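Local atomic coordinates of DNA alpha-glucosyltransferase (Enterobacteria phage T4, PDB entry 1Y6F), a protein that belongs to the GT-B clan of glycosyltransferases, enzymes built from two Rossmann-like domains that face each other across a cleft. Residues C[7-12]-C[81-86]; C[20-25]-C[175-180]; C[111-116]-C[139-144]; C[143-148]-C[303-308]. One frame throughout, in Å; residues are numbered along the deposited sequence.

Interaction 1 (C[7-12]-C[81-86])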
# COMPACT_ATOMS: atom_id res chain seq x y z
N CYS C 7 1.29 -18.66 -9.92
CA CYS C 7 2.33 -18.62 -8.91
C CYS C 7 2.72 -17.16 -8.70
O CYS C 7 3.18 -16.50 -9.63
CB CYS C 7 3.56 -19.42 -9.32
SG CYS C 7 4.93 -19.27 -8.08
N ILE C 8 2.50 -16.66 -7.49
CA ILE C 8 2.85 -15.28 -7.16
C ILE C 8 4.20 -15.34 -6.46
O ILE C 8 4.34 -15.97 -5.42
CB ILE C 8 1.78 -14.65 -6.24
CG1 ILE C 8 0.42 -14.75 -6.93
CG2 ILE C 8 2.15 -13.21 -5.93
CD1 ILE C 8 -0.73 -14.25 -6.13
N PHE C 9 5.18 -14.67 -7.06
CA PHE C 9 6.55 -14.69 -6.57
C PHE C 9 7.05 -13.34 -6.10
O PHE C 9 6.98 -12.35 -6.83
CB PHE C 9 7.47 -15.19 -7.70
CG PHE C 9 8.86 -15.58 -7.26
CD1 PHE C 9 9.88 -15.68 -8.20
CD2 PHE C 9 9.13 -15.91 -5.93
CE1 PHE C 9 11.15 -16.11 -7.82
CE2 PHE C 9 10.40 -16.34 -5.55
CZ PHE C 9 11.41 -16.44 -6.49
N MET C 10 7.58 -13.31 -4.88
CA MET C 10 8.14 -12.09 -4.31
C MET C 10 9.61 -12.38 -4.01
O MET C 10 9.96 -12.94 -2.97
CB MET C 10 7.40 -11.73 -3.03
CG MET C 10 5.94 -11.37 -3.25
SD MET C 10 5.15 -10.91 -1.68
CE MET C 10 4.78 -12.54 -1.05
N ALA C 11 10.47 -12.01 -4.95
CA ALA C 11 11.90 -12.26 -4.82
C ALA C 11 12.62 -11.36 -3.82
O ALA C 11 13.72 -11.68 -3.39
CB ALA C 11 12.56 -12.17 -6.19
N ARG C 12 12.01 -10.24 -3.45
CA ARG C 12 12.64 -9.35 -2.48
C ARG C 12 12.49 -9.97 -1.09
O ARG C 12 13.32 -9.76 -0.20
CB ARG C 12 11.98 -7.95 -2.51
CG ARG C 12 12.56 -6.96 -1.48
CD ARG C 12 11.80 -5.63 -1.42
NE ARG C 12 12.34 -4.74 -0.38
CZ ARG C 12 11.74 -3.63 0.06
NH1 ARG C 12 10.58 -3.24 -0.45
NH2 ARG C 12 12.31 -2.90 1.01
N LEU C 81 3.20 -16.86 -14.13
CA LEU C 81 4.15 -16.57 -13.07
C LEU C 81 4.13 -15.06 -12.93
O LEU C 81 4.42 -14.33 -13.89
CB LEU C 81 5.56 -17.01 -13.47
CG LEU C 81 6.57 -17.26 -12.36
CD1 LEU C 81 7.88 -16.58 -12.72
CD2 LEU C 81 6.03 -16.77 -11.03
N ILE C 82 3.79 -14.61 -11.73
CA ILE C 82 3.70 -13.20 -11.43
C ILE C 82 4.77 -12.81 -10.42
O ILE C 82 4.72 -13.23 -9.27
CB ILE C 82 2.31 -12.91 -10.85
CG1 ILE C 82 1.26 -13.11 -11.94
CG2 ILE C 82 2.27 -11.53 -10.28
CD1 ILE C 82 -0.16 -12.88 -11.46
N ILE C 83 5.74 -12.02 -10.85
CA ILE C 83 6.82 -11.57 -9.97
C ILE C 83 6.52 -10.15 -9.49
O ILE C 83 6.44 -9.22 -10.30
CB ILE C 83 8.15 -11.61 -10.71
CG1 ILE C 83 8.37 -13.00 -11.29
CG2 ILE C 83 9.29 -11.22 -9.79
CD1 ILE C 83 9.70 -13.18 -12.03
N ASN C 84 6.35 -9.97 -8.18
CA ASN C 84 6.04 -8.64 -7.63
C ASN C 84 7.21 -7.88 -7.01
O ASN C 84 7.11 -6.70 -6.71
CB ASN C 84 4.91 -8.75 -6.60
CG ASN C 84 3.57 -9.12 -7.23
OD1 ASN C 84 3.08 -8.43 -8.11
ND2 ASN C 84 2.99 -10.22 -6.78
N SER C 85 8.33 -8.56 -6.84
CA SER C 85 9.50 -7.93 -6.25
C SER C 85 10.71 -8.76 -6.64
O SER C 85 10.58 -9.96 -6.88
CB SER C 85 9.35 -7.90 -4.72
OG SER C 85 9.30 -9.22 -4.17
N VAL C 86 11.88 -8.11 -6.71
CA VAL C 86 13.12 -8.80 -7.08
C VAL C 86 14.17 -8.62 -5.97
O VAL C 86 14.14 -7.63 -5.25
CB VAL C 86 13.68 -8.28 -8.42
CG1 VAL C 86 12.65 -8.47 -9.51
CG2 VAL C 86 14.04 -6.80 -8.30
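C7-M10 and L81-S85 run parallel as neighbouring strands, with I82 set between C7 and F9. I82 N donates to C7 O at 2.9 Å, and its own O accepts from F9 N at 2.7 Å. N84 N then bonds F9 O. These strands lie in the middle of the seven-stranded parallel sheet of the Rossmann-like N-terminal domain. One face carries C7, F9, L81 and I83. There CD2 of L81 reaches in beside CB of F9, 4.0 Å away, and helix 93-102 covers F9 and I83 through Y99.

S85 takes over where the strand of C7-M10 ends. Its CB packs against CB of R12 at 3.4 Å. Its OG stands between the backbone N and the carbonyl carbon (chi1 63°), which brings it to the backbone opposite. OG lies 3.1 Å from CA of M10 and accepts a hydrogen bond from R12 N at 3.0 Å, with 164° at the hydrogen. The carbonyl O of S85 takes A11 N at 2.8 Å, but this donor stands well above the carbonyl plane.

R12 leads its guanidinium away from S85, toward a phosphate of the bound RNA that it reaches only weakly. The chemistry thus changes along the contact. Regular backbone pairing and apolar side chains hold the strand part, while at its end one serine supplies two acceptors to the turning backbone of A11 and R12.

Interaction 2 (C[20-25]-C[175-180]). With UPG (uridine-5'-diphosphate-glucose), chain E.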
# COMPACT_ATOMS: atom_id res chain seq x y z
N THR C 20 3.41 -6.96 -0.25
CA THR C 20 2.87 -8.15 0.40
C THR C 20 1.35 -8.08 0.37
O THR C 20 0.68 -9.07 0.11
CB THR C 20 3.34 -8.26 1.88
OG1 THR C 20 4.73 -8.59 1.92
CG2 THR C 20 2.56 -9.35 2.60
N LYS C 21 0.80 -6.90 0.61
CA LYS C 21 -0.64 -6.73 0.61
C LYS C 21 -1.21 -6.95 -0.79
O LYS C 21 -2.28 -7.55 -0.94
CB LYS C 21 -1.00 -5.33 1.11
CG LYS C 21 -2.48 -5.02 1.09
CD LYS C 21 -3.28 -5.98 1.96
CE LYS C 21 -4.72 -5.52 2.09
NZ LYS C 21 -5.53 -6.46 2.92
N PHE C 22 -0.50 -6.50 -1.81
CA PHE C 22 -1.01 -6.67 -3.18
C PHE C 22 -1.06 -8.14 -3.54
O PHE C 22 -2.03 -8.60 -4.11
CB PHE C 22 -0.12 -5.91 -4.18
CG PHE C 22 -0.45 -6.17 -5.62
CD1 PHE C 22 -1.52 -5.53 -6.22
CD2 PHE C 22 0.34 -7.02 -6.38
CE1 PHE C 22 -1.80 -5.72 -7.58
CE2 PHE C 22 0.07 -7.23 -7.75
CZ PHE C 22 -1.00 -6.58 -8.35
N SER C 23 -0.00 -8.87 -3.19
CA SER C 23 0.08 -10.29 -3.49
C SER C 23 -1.05 -11.07 -2.84
O SER C 23 -1.70 -11.89 -3.49
CB SER C 23 1.41 -10.87 -3.01
OG SER C 23 2.51 -10.16 -3.56
N LEU C 24 -1.30 -10.79 -1.57
CA LEU C 24 -2.35 -11.48 -0.85
C LEU C 24 -3.70 -11.16 -1.45
O LEU C 24 -4.59 -12.02 -1.53
CB LEU C 24 -2.36 -11.05 0.62
CG LEU C 24 -1.15 -11.44 1.46
CD1 LEU C 24 -1.48 -11.16 2.92
CD2 LEU C 24 -0.81 -12.90 1.27
N GLU C 25 -3.84 -9.91 -1.87
CA GLU C 25 -5.09 -9.44 -2.46
C GLU C 25 -5.20 -10.02 -3.86
O GLU C 25 -6.29 -10.24 -4.38
CB GLU C 25 -5.13 -7.91 -2.46
CG GLU C 25 -6.52 -7.32 -2.37
CD GLU C 25 -7.22 -7.63 -1.06
OE1 GLU C 25 -6.80 -7.09 -0.01
OE2 GLU C 25 -8.19 -8.41 -1.06
N TYR C 175 1.83 -1.48 -19.11
CA TYR C 175 0.45 -1.14 -18.81
C TYR C 175 0.36 -0.58 -17.41
O TYR C 175 1.20 -0.88 -16.56
CB TYR C 175 -0.45 -2.36 -18.91
CG TYR C 175 -0.48 -3.02 -20.27
CD1 TYR C 175 -1.31 -2.53 -21.28
CD2 TYR C 175 0.29 -4.15 -20.52
CE1 TYR C 175 -1.37 -3.16 -22.52
CE2 TYR C 175 0.24 -4.79 -21.75
CZ TYR C 175 -0.59 -4.29 -22.74
OH TYR C 175 -0.66 -4.95 -23.94
N ASN C 176 -0.65 0.24 -17.18
CA ASN C 176 -0.88 0.85 -15.89
C ASN C 176 -1.80 -0.04 -15.07
O ASN C 176 -2.67 -0.73 -15.62
CB ASN C 176 -1.53 2.23 -16.10
CG ASN C 176 -2.04 2.84 -14.80
OD1 ASN C 176 -3.21 2.70 -14.45
ND2 ASN C 176 -1.14 3.51 -14.08
N PHE C 177 -1.61 -0.06 -13.76
CA PHE C 177 -2.49 -0.87 -12.93
C PHE C 177 -2.75 -0.11 -11.65
O PHE C 177 -2.13 0.92 -11.40
CB PHE C 177 -1.84 -2.22 -12.60
CG PHE C 177 -0.79 -2.15 -11.53
CD1 PHE C 177 -1.08 -2.55 -10.23
CD2 PHE C 177 0.49 -1.68 -11.82
CE1 PHE C 177 -0.11 -2.48 -9.22
CE2 PHE C 177 1.48 -1.61 -10.83
CZ PHE C 177 1.18 -2.02 -9.52
N GLN C 178 -3.68 -0.63 -10.86
CA GLN C 178 -4.02 -0.04 -9.57
C GLN C 178 -3.90 -1.16 -8.56
O GLN C 178 -4.28 -2.30 -8.83
CB GLN C 178 -5.45 0.47 -9.57
CG GLN C 178 -5.74 1.62 -10.48
CD GLN C 178 -7.18 2.00 -10.41
OE1 GLN C 178 -7.66 2.44 -9.36
NE2 GLN C 178 -7.89 1.83 -11.51
N PRO C 179 -3.35 -0.87 -7.38
CA PRO C 179 -3.24 -1.93 -6.38
C PRO C 179 -4.61 -2.08 -5.74
O PRO C 179 -4.98 -1.30 -4.87
CB PRO C 179 -2.19 -1.38 -5.43
CG PRO C 179 -2.42 0.12 -5.52
CD PRO C 179 -2.61 0.34 -6.99
N PRO C 180 -5.39 -3.09 -6.16
CA PRO C 180 -6.73 -3.32 -5.64
C PRO C 180 -6.82 -4.04 -4.31
O PRO C 180 -5.86 -4.63 -3.83
CB PRO C 180 -7.39 -4.15 -6.75
CG PRO C 180 -6.22 -4.60 -7.68
CD PRO C 180 -4.95 -4.24 -6.95
N1 UPG E . 0.77 -2.08 7.11
C2 UPG E . 0.68 -2.94 8.19
N3 UPG E . 1.57 -2.70 9.20
C4 UPG E . 2.53 -1.71 9.24
C5 UPG E . 2.55 -0.85 8.10
C6 UPG E . 1.69 -1.06 7.10
O2 UPG E . -0.15 -3.83 8.25
O4 UPG E . 3.31 -1.67 10.18
C1C UPG E . -0.10 -2.33 5.96
C2C UPG E . -1.06 -1.20 5.60
O2C UPG E . -2.26 -1.33 6.34
C3C UPG E . -1.28 -1.49 4.11
C4C UPG E . 0.11 -1.93 3.66
O4C UPG E . 0.73 -2.51 4.84
O3C UPG E . -2.19 -2.57 3.95
C5C UPG E . 0.99 -0.82 3.13
O5C UPG E . 0.62 -0.52 1.79
PA UPG E . 0.56 0.97 1.25
O1A UPG E . 0.35 0.85 -0.21
O2A UPG E . -0.42 1.72 2.07
O3A UPG E . 2.04 1.57 1.56
PB UPG E . 3.51 1.12 1.03
O1B UPG E . 4.26 2.35 0.69
O2B UPG E . 4.06 0.19 2.03
O3B UPG E . 3.18 0.33 -0.32
C1' UPG E . 3.98 0.31 -1.55
C2' UPG E . 4.05 1.64 -2.31
C3' UPG E . 2.61 2.08 -2.59
C4' UPG E . 1.89 1.01 -3.43
C5' UPG E . 2.03 -0.39 -2.80
C6' UPG E . 1.57 -1.51 -3.73
O2' UPG E . 4.75 2.62 -1.56
O3' UPG E . 2.59 3.33 -3.26
O4' UPG E . 0.51 1.34 -3.53
O5' UPG E . 3.41 -0.68 -2.44
O6' UPG E . 1.49 -1.07 -5.08
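The ring of F22 is approached in two ways by one extended segment. F177 turns its edge toward the F22 face in an offset edge-to-face pair, with centroids 5.6 Å apart and planes at 61°. P180 instead meets the rim of the same ring, its CD lying 3.5 Å from CE1 of F22 and near the ring plane. F22 gets there because its CG is anti to the backbone N (chi1 173°), so the ring reaches out from the helix. P179 adds its CA, 4.0 Å from CD1 of F22.

Helix 18-32 is the first helix of the N-terminal Rossmann-like domain. Residues 177-180 follow strand 175-176, at the edge of that domain's sheet. On its other flank P179 borders the bound uridine-5'-diphosphate-glucose, with CB 3.7 Å from O6'. E25 lays its CG 3.1 Å from P180 O. That carbonyl also has a hydrogen bond from Y310 OH. The E25 carboxylate bends back to K21, whose NZ makes a weak salt bridge with OE1 at 3.3 Å.

Interaction 3 (C[111-116]-C[139-144]). With UPG (uridine-5'-diphosphate-glucose), chain E.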
# COMPACT_ATOMS: atom_id res chain seq x y z
N ARG C 111 3.44 -17.92 -18.88
CA ARG C 111 3.44 -16.50 -19.17
C ARG C 111 3.91 -15.70 -17.96
O ARG C 111 3.25 -15.67 -16.93
CB ARG C 111 2.05 -16.04 -19.61
CG ARG C 111 1.99 -14.54 -19.88
CD ARG C 111 0.78 -14.18 -20.70
NE ARG C 111 0.95 -14.59 -22.09
CZ ARG C 111 -0.01 -14.53 -23.01
NH1 ARG C 111 -1.22 -14.08 -22.67
NH2 ARG C 111 0.23 -14.93 -24.25
N VAL C 112 5.06 -15.05 -18.10
CA VAL C 112 5.65 -14.27 -17.01
C VAL C 112 5.12 -12.86 -16.91
O VAL C 112 5.31 -12.06 -17.83
CB VAL C 112 7.17 -14.21 -17.15
CG1 VAL C 112 7.77 -13.38 -16.01
CG2 VAL C 112 7.74 -15.63 -17.15
N VAL C 113 4.49 -12.55 -15.79
CA VAL C 113 3.92 -11.23 -15.55
C VAL C 113 4.73 -10.50 -14.50
O VAL C 113 5.02 -11.06 -13.44
CB VAL C 113 2.47 -11.35 -15.06
CG1 VAL C 113 1.91 -9.97 -14.73
CG2 VAL C 113 1.63 -12.03 -16.11
N VAL C 114 5.09 -9.25 -14.78
CA VAL C 114 5.87 -8.46 -13.85
C VAL C 114 5.22 -7.15 -13.44
O VAL C 114 4.86 -6.33 -14.28
CB VAL C 114 7.23 -8.12 -14.42
CG1 VAL C 114 7.84 -6.97 -13.64
CG2 VAL C 114 8.12 -9.34 -14.37
N TYR C 115 5.09 -6.96 -12.13
CA TYR C 115 4.50 -5.75 -11.58
C TYR C 115 5.62 -4.98 -10.91
O TYR C 115 6.42 -5.56 -10.17
CB TYR C 115 3.43 -6.07 -10.53
CG TYR C 115 2.09 -6.51 -11.07
CD1 TYR C 115 1.05 -5.61 -11.21
CD2 TYR C 115 1.86 -7.84 -11.40
CE1 TYR C 115 -0.20 -6.02 -11.65
CE2 TYR C 115 0.61 -8.26 -11.84
CZ TYR C 115 -0.42 -7.35 -11.96
OH TYR C 115 -1.67 -7.77 -12.36
N GLN C 116 5.68 -3.68 -11.19
CA GLN C 116 6.68 -2.82 -10.57
C GLN C 116 5.87 -1.95 -9.61
O GLN C 116 5.10 -1.10 -10.04
CB GLN C 116 7.38 -1.96 -11.62
CG GLN C 116 8.32 -0.92 -11.03
CD GLN C 116 9.20 -1.49 -9.91
OE1 GLN C 116 10.08 -2.33 -10.14
NE2 GLN C 116 8.95 -1.04 -8.68
N VAL C 139 4.48 -9.56 -19.93
CA VAL C 139 3.59 -8.46 -19.55
C VAL C 139 4.22 -7.67 -18.41
O VAL C 139 4.82 -8.25 -17.50
CB VAL C 139 2.20 -8.97 -19.09
CG1 VAL C 139 1.35 -7.81 -18.54
CG2 VAL C 139 1.47 -9.61 -20.26
N ILE C 140 4.10 -6.34 -18.47
CA ILE C 140 4.67 -5.46 -17.46
C ILE C 140 3.65 -4.41 -17.03
O ILE C 140 2.89 -3.90 -17.85
CB ILE C 140 5.92 -4.72 -17.99
CG1 ILE C 140 6.91 -5.72 -18.59
CG2 ILE C 140 6.60 -3.98 -16.85
CD1 ILE C 140 7.98 -5.05 -19.42
N PHE C 141 3.65 -4.08 -15.75
CA PHE C 141 2.73 -3.07 -15.22
C PHE C 141 3.53 -2.08 -14.39
O PHE C 141 4.61 -2.42 -13.92
CB PHE C 141 1.67 -3.68 -14.29
CG PHE C 141 0.69 -4.61 -14.96
CD1 PHE C 141 0.90 -5.97 -14.97
CD2 PHE C 141 -0.46 -4.10 -15.55
CE1 PHE C 141 -0.03 -6.84 -15.55
CE2 PHE C 141 -1.39 -4.95 -16.14
CZ PHE C 141 -1.18 -6.32 -16.13
N SER C 142 3.00 -0.87 -14.21
CA SER C 142 3.64 0.16 -13.37
C SER C 142 2.52 1.07 -12.88
O SER C 142 1.40 1.02 -13.40
CB SER C 142 4.65 1.00 -14.15
OG SER C 142 3.99 1.88 -15.05
N HIS C 143 2.81 1.90 -11.87
CA HIS C 143 1.79 2.81 -11.34
C HIS C 143 1.56 4.04 -12.22
O HIS C 143 0.54 4.71 -12.08
CB HIS C 143 2.19 3.30 -9.94
CG HIS C 143 1.98 2.29 -8.86
ND1 HIS C 143 0.73 1.81 -8.52
CD2 HIS C 143 2.86 1.63 -8.08
CE1 HIS C 143 0.85 0.90 -7.58
NE2 HIS C 143 2.13 0.76 -7.30
N SER C 144 2.49 4.35 -13.11
CA SER C 144 2.33 5.55 -13.94
C SER C 144 3.11 5.57 -15.24
O SER C 144 4.30 5.27 -15.26
CB SER C 144 2.72 6.78 -13.12
OG SER C 144 2.73 7.94 -13.93
N1 UPG E . 0.77 -2.08 7.11
C2 UPG E . 0.68 -2.94 8.19
N3 UPG E . 1.57 -2.70 9.20
C4 UPG E . 2.53 -1.71 9.24
C5 UPG E . 2.55 -0.85 8.10
C6 UPG E . 1.69 -1.06 7.10
O2 UPG E . -0.15 -3.83 8.25
O4 UPG E . 3.31 -1.67 10.18
C1C UPG E . -0.10 -2.33 5.96
C2C UPG E . -1.06 -1.20 5.60
O2C UPG E . -2.26 -1.33 6.34
C3C UPG E . -1.28 -1.49 4.11
C4C UPG E . 0.11 -1.93 3.66
O4C UPG E . 0.73 -2.51 4.84
O3C UPG E . -2.19 -2.57 3.95
C5C UPG E . 0.99 -0.82 3.13
O5C UPG E . 0.62 -0.52 1.79
PA UPG E . 0.56 0.97 1.25
O1A UPG E . 0.35 0.85 -0.21
O2A UPG E . -0.42 1.72 2.07
O3A UPG E . 2.04 1.57 1.56
PB UPG E . 3.51 1.12 1.03
O1B UPG E . 4.26 2.35 0.69
O2B UPG E . 4.06 0.19 2.03
O3B UPG E . 3.18 0.33 -0.32
C1' UPG E . 3.98 0.31 -1.55
C2' UPG E . 4.05 1.64 -2.31
C3' UPG E . 2.61 2.08 -2.59
C4' UPG E . 1.89 1.01 -3.43
C5' UPG E . 2.03 -0.39 -2.80
C6' UPG E . 1.57 -1.51 -3.73
O2' UPG E . 4.75 2.62 -1.56
O3' UPG E . 2.59 3.33 -3.26
O4' UPG E . 0.51 1.34 -3.53
O5' UPG E . 3.41 -0.68 -2.44
O6' UPG E . 1.49 -1.07 -5.08
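V139 opens the pairing with V112 and V114. Its N makes a weak, long bond to V112 O at 3.4 Å, and its O accepts from V114 N at 2.9 Å. I140 follows with its CA against V114 O, while its side chain goes to the other face and touches helix 130-136. F141 N bonds V114 O.

The F141 ring lies over one face of Y115 as an offset stack, with centroids 4.4 Å apart and planes at 14°. Both residues hold CG anti to the carbonyl carbon (chi1 -67° in F141, -78° in Y115), so the two side chains leave the sheet alongside one another. V113 CG1 abuts the F141 edge in its plane, 3.8 Å from CE1. Strands 111-115 and 139-142 are neighbours joined by a beta-alpha-beta crossover through helix 130-136, in a Rossmann-like domain. F141 O accepts Q116 N from above its carbonyl plane. H143 has S307 at ND1. Its NE2 donates a weak bond to O6' of uridine-5'-diphosphate-glucose at 2.9 Å.

Interaction 4 (C[143-148]-C[303-308]). With UPG (uridine-5'-diphosphate-glucose), chain E.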
# COMPACT_ATOMS: atom_id res chain seq x y z
N HIS C 143 2.81 1.90 -11.87
CA HIS C 143 1.79 2.81 -11.34
C HIS C 143 1.56 4.04 -12.22
O HIS C 143 0.54 4.71 -12.08
CB HIS C 143 2.19 3.30 -9.94
CG HIS C 143 1.98 2.29 -8.86
ND1 HIS C 143 0.73 1.81 -8.52
CD2 HIS C 143 2.86 1.63 -8.08
CE1 HIS C 143 0.85 0.90 -7.58
NE2 HIS C 143 2.13 0.76 -7.30
N SER C 144 2.49 4.35 -13.11
CA SER C 144 2.33 5.55 -13.94
C SER C 144 3.11 5.57 -15.24
O SER C 144 4.30 5.27 -15.26
CB SER C 144 2.72 6.78 -13.12
OG SER C 144 2.73 7.94 -13.93
N ASP C 145 2.45 5.97 -16.32
CA ASP C 145 3.12 6.04 -17.61
C ASP C 145 4.22 7.10 -17.57
O ASP C 145 5.19 7.04 -18.33
CB ASP C 145 2.12 6.38 -18.72
CG ASP C 145 1.07 5.30 -18.91
OD1 ASP C 145 1.45 4.11 -19.04
OD2 ASP C 145 -0.13 5.65 -18.94
N ASN C 146 4.08 8.06 -16.65
CA ASN C 146 5.05 9.13 -16.49
C ASN C 146 5.90 8.99 -15.23
O ASN C 146 6.59 9.93 -14.83
CB ASN C 146 4.34 10.50 -16.52
CG ASN C 146 3.80 10.84 -17.90
OD1 ASN C 146 4.56 11.07 -18.83
ND2 ASN C 146 2.47 10.85 -18.04
N GLY C 147 5.87 7.81 -14.63
CA GLY C 147 6.67 7.59 -13.44
C GLY C 147 8.09 7.30 -13.85
O GLY C 147 8.35 7.07 -15.03
N ASP C 148 9.02 7.30 -12.90
CA ASP C 148 10.43 7.02 -13.20
C ASP C 148 10.70 5.67 -13.89
O ASP C 148 11.48 5.61 -14.83
CB ASP C 148 11.25 7.13 -11.93
CG ASP C 148 11.41 8.56 -11.47
OD1 ASP C 148 11.85 8.80 -10.32
OD2 ASP C 148 11.09 9.46 -12.29
N TYR C 303 4.36 10.60 -10.66
CA TYR C 303 4.16 9.25 -10.12
C TYR C 303 2.70 8.87 -9.93
O TYR C 303 2.40 7.72 -9.60
CB TYR C 303 4.85 9.12 -8.76
CG TYR C 303 6.32 9.40 -8.73
CD1 TYR C 303 7.22 8.59 -9.42
CD2 TYR C 303 6.83 10.44 -7.95
CE1 TYR C 303 8.61 8.81 -9.33
CE2 TYR C 303 8.20 10.67 -7.85
CZ TYR C 303 9.09 9.85 -8.54
OH TYR C 303 10.45 10.05 -8.41
N LEU C 304 1.79 9.82 -10.13
CA LEU C 304 0.37 9.56 -9.90
C LEU C 304 -0.53 9.51 -11.13
O LEU C 304 -0.60 10.46 -11.92
CB LEU C 304 -0.19 10.61 -8.93
CG LEU C 304 0.47 10.66 -7.54
CD1 LEU C 304 -0.08 11.83 -6.75
CD2 LEU C 304 0.21 9.36 -6.81
N GLN C 305 -1.25 8.40 -11.26
CA GLN C 305 -2.16 8.22 -12.37
C GLN C 305 -3.53 7.86 -11.80
O GLN C 305 -4.39 8.72 -11.70
CB GLN C 305 -1.64 7.12 -13.32
CG GLN C 305 -2.38 7.11 -14.66
CD GLN C 305 -1.60 6.43 -15.77
OE1 GLN C 305 -0.38 6.59 -15.87
NE2 GLN C 305 -2.31 5.67 -16.63
N ARG C 306 -3.71 6.60 -11.41
CA ARG C 306 -4.98 6.14 -10.83
C ARG C 306 -4.76 5.43 -9.49
O ARG C 306 -5.71 5.11 -8.79
CB ARG C 306 -5.69 5.17 -11.77
CG ARG C 306 -6.03 5.73 -13.15
CD ARG C 306 -6.83 4.71 -13.99
NE ARG C 306 -6.08 3.49 -14.26
CZ ARG C 306 -6.64 2.34 -14.64
NH1 ARG C 306 -5.88 1.27 -14.86
NH2 ARG C 306 -7.96 2.25 -14.78
N SER C 307 -3.50 5.21 -9.13
CA SER C 307 -3.19 4.47 -7.93
C SER C 307 -3.27 5.10 -6.56
O SER C 307 -2.44 5.95 -6.17
CB SER C 307 -1.82 3.79 -8.05
OG SER C 307 -1.89 2.63 -8.86
N LEU C 308 -4.27 4.66 -5.83
CA LEU C 308 -4.44 5.10 -4.46
C LEU C 308 -3.62 3.99 -3.74
O LEU C 308 -3.27 2.98 -4.36
CB LEU C 308 -5.93 5.04 -4.11
CG LEU C 308 -6.53 6.18 -3.30
CD1 LEU C 308 -5.96 7.51 -3.76
CD2 LEU C 308 -8.05 6.16 -3.44
N1 UPG E . 0.77 -2.08 7.11
C2 UPG E . 0.68 -2.94 8.19
N3 UPG E . 1.57 -2.70 9.20
C4 UPG E . 2.53 -1.71 9.24
C5 UPG E . 2.55 -0.85 8.10
C6 UPG E . 1.69 -1.06 7.10
O2 UPG E . -0.15 -3.83 8.25
O4 UPG E . 3.31 -1.67 10.18
C1C UPG E . -0.10 -2.33 5.96
C2C UPG E . -1.06 -1.20 5.60
O2C UPG E . -2.26 -1.33 6.34
C3C UPG E . -1.28 -1.49 4.11
C4C UPG E . 0.11 -1.93 3.66
O4C UPG E . 0.73 -2.51 4.84
O3C UPG E . -2.19 -2.57 3.95
C5C UPG E . 0.99 -0.82 3.13
O5C UPG E . 0.62 -0.52 1.79
PA UPG E . 0.56 0.97 1.25
O1A UPG E . 0.35 0.85 -0.21
O2A UPG E . -0.42 1.72 2.07
O3A UPG E . 2.04 1.57 1.56
PB UPG E . 3.51 1.12 1.03
O1B UPG E . 4.26 2.35 0.69
O2B UPG E . 4.06 0.19 2.03
O3B UPG E . 3.18 0.33 -0.32
C1' UPG E . 3.98 0.31 -1.55
C2' UPG E . 4.05 1.64 -2.31
C3' UPG E . 2.61 2.08 -2.59
C4' UPG E . 1.89 1.01 -3.43
C5' UPG E . 2.03 -0.39 -2.80
C6' UPG E . 1.57 -1.51 -3.73
O2' UPG E . 4.75 2.62 -1.56
O3' UPG E . 2.59 3.33 -3.26
O4' UPG E . 0.51 1.34 -3.53
O5' UPG E . 3.41 -0.68 -2.44
O6' UPG E . 1.49 -1.07 -5.08
O HOH W 1 -1.14 6.03 -10.02
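H143 and S307 meet where two loops come together in the GT-B fold, one from each Rossmann-like domain. S307 OG lies in the plane of the imidazole, 2.8 Å from ND1 of H143. Either could be the donor. With a weaker bond from NE2 to the bound sugar, both ring nitrogens have partners, which would restrain the ring's rotation.

Q305 makes a two-point contact with D145. Its CG is anti to the backbone N (chi1 -167°) and the chain beyond is extended, so the amide reaches across. D145 N donates to Q305 OE1 at 2.9 Å, nearly straight at 172° and in the carbonyl plane. Q305 NE2 returns a bond to D145 OD2 at 3.2 Å, from above the carboxylate plane. Further along, Y303 OH approaches D148 OD1 at the ring edge, though the place of OD1 is less sure.

The backbone around D145 follows a type I turn from S144 to G147, which stands at the N-cap position of helix 148-157. S144 OG accepts from N146 N in an ST turn and also bonds K302 O. One water donates to H143 O at 3.0 Å and accepts from both Q305 N and S307 N, each at 2.7 Å.

Interactions 1 and 3 lie in one parallel sheet, centres 11 Å apart. Strands 80-85 and 111-115 are neighbours, so L81 O and I83 N probably bond V113. Interaction 2 reaches the same sheet at its edge, where Y175 pairs with I140 and S142. Along the chain, interaction 1 closes before interaction 3 opens, and interaction 4 starts where interaction 3 ends, sharing H143 and S144. The segments of interaction 2 alternate with those of 1 and 4 and enclose interaction 3. Interaction 4 reaches across to 303-308 of the second domain, where R306 probably bonds N176. Interactions 2, 3 and 4 touch uridine-5'-diphosphate-glucose, so the C-terminal ends of the strands lead into the interdomain cleft.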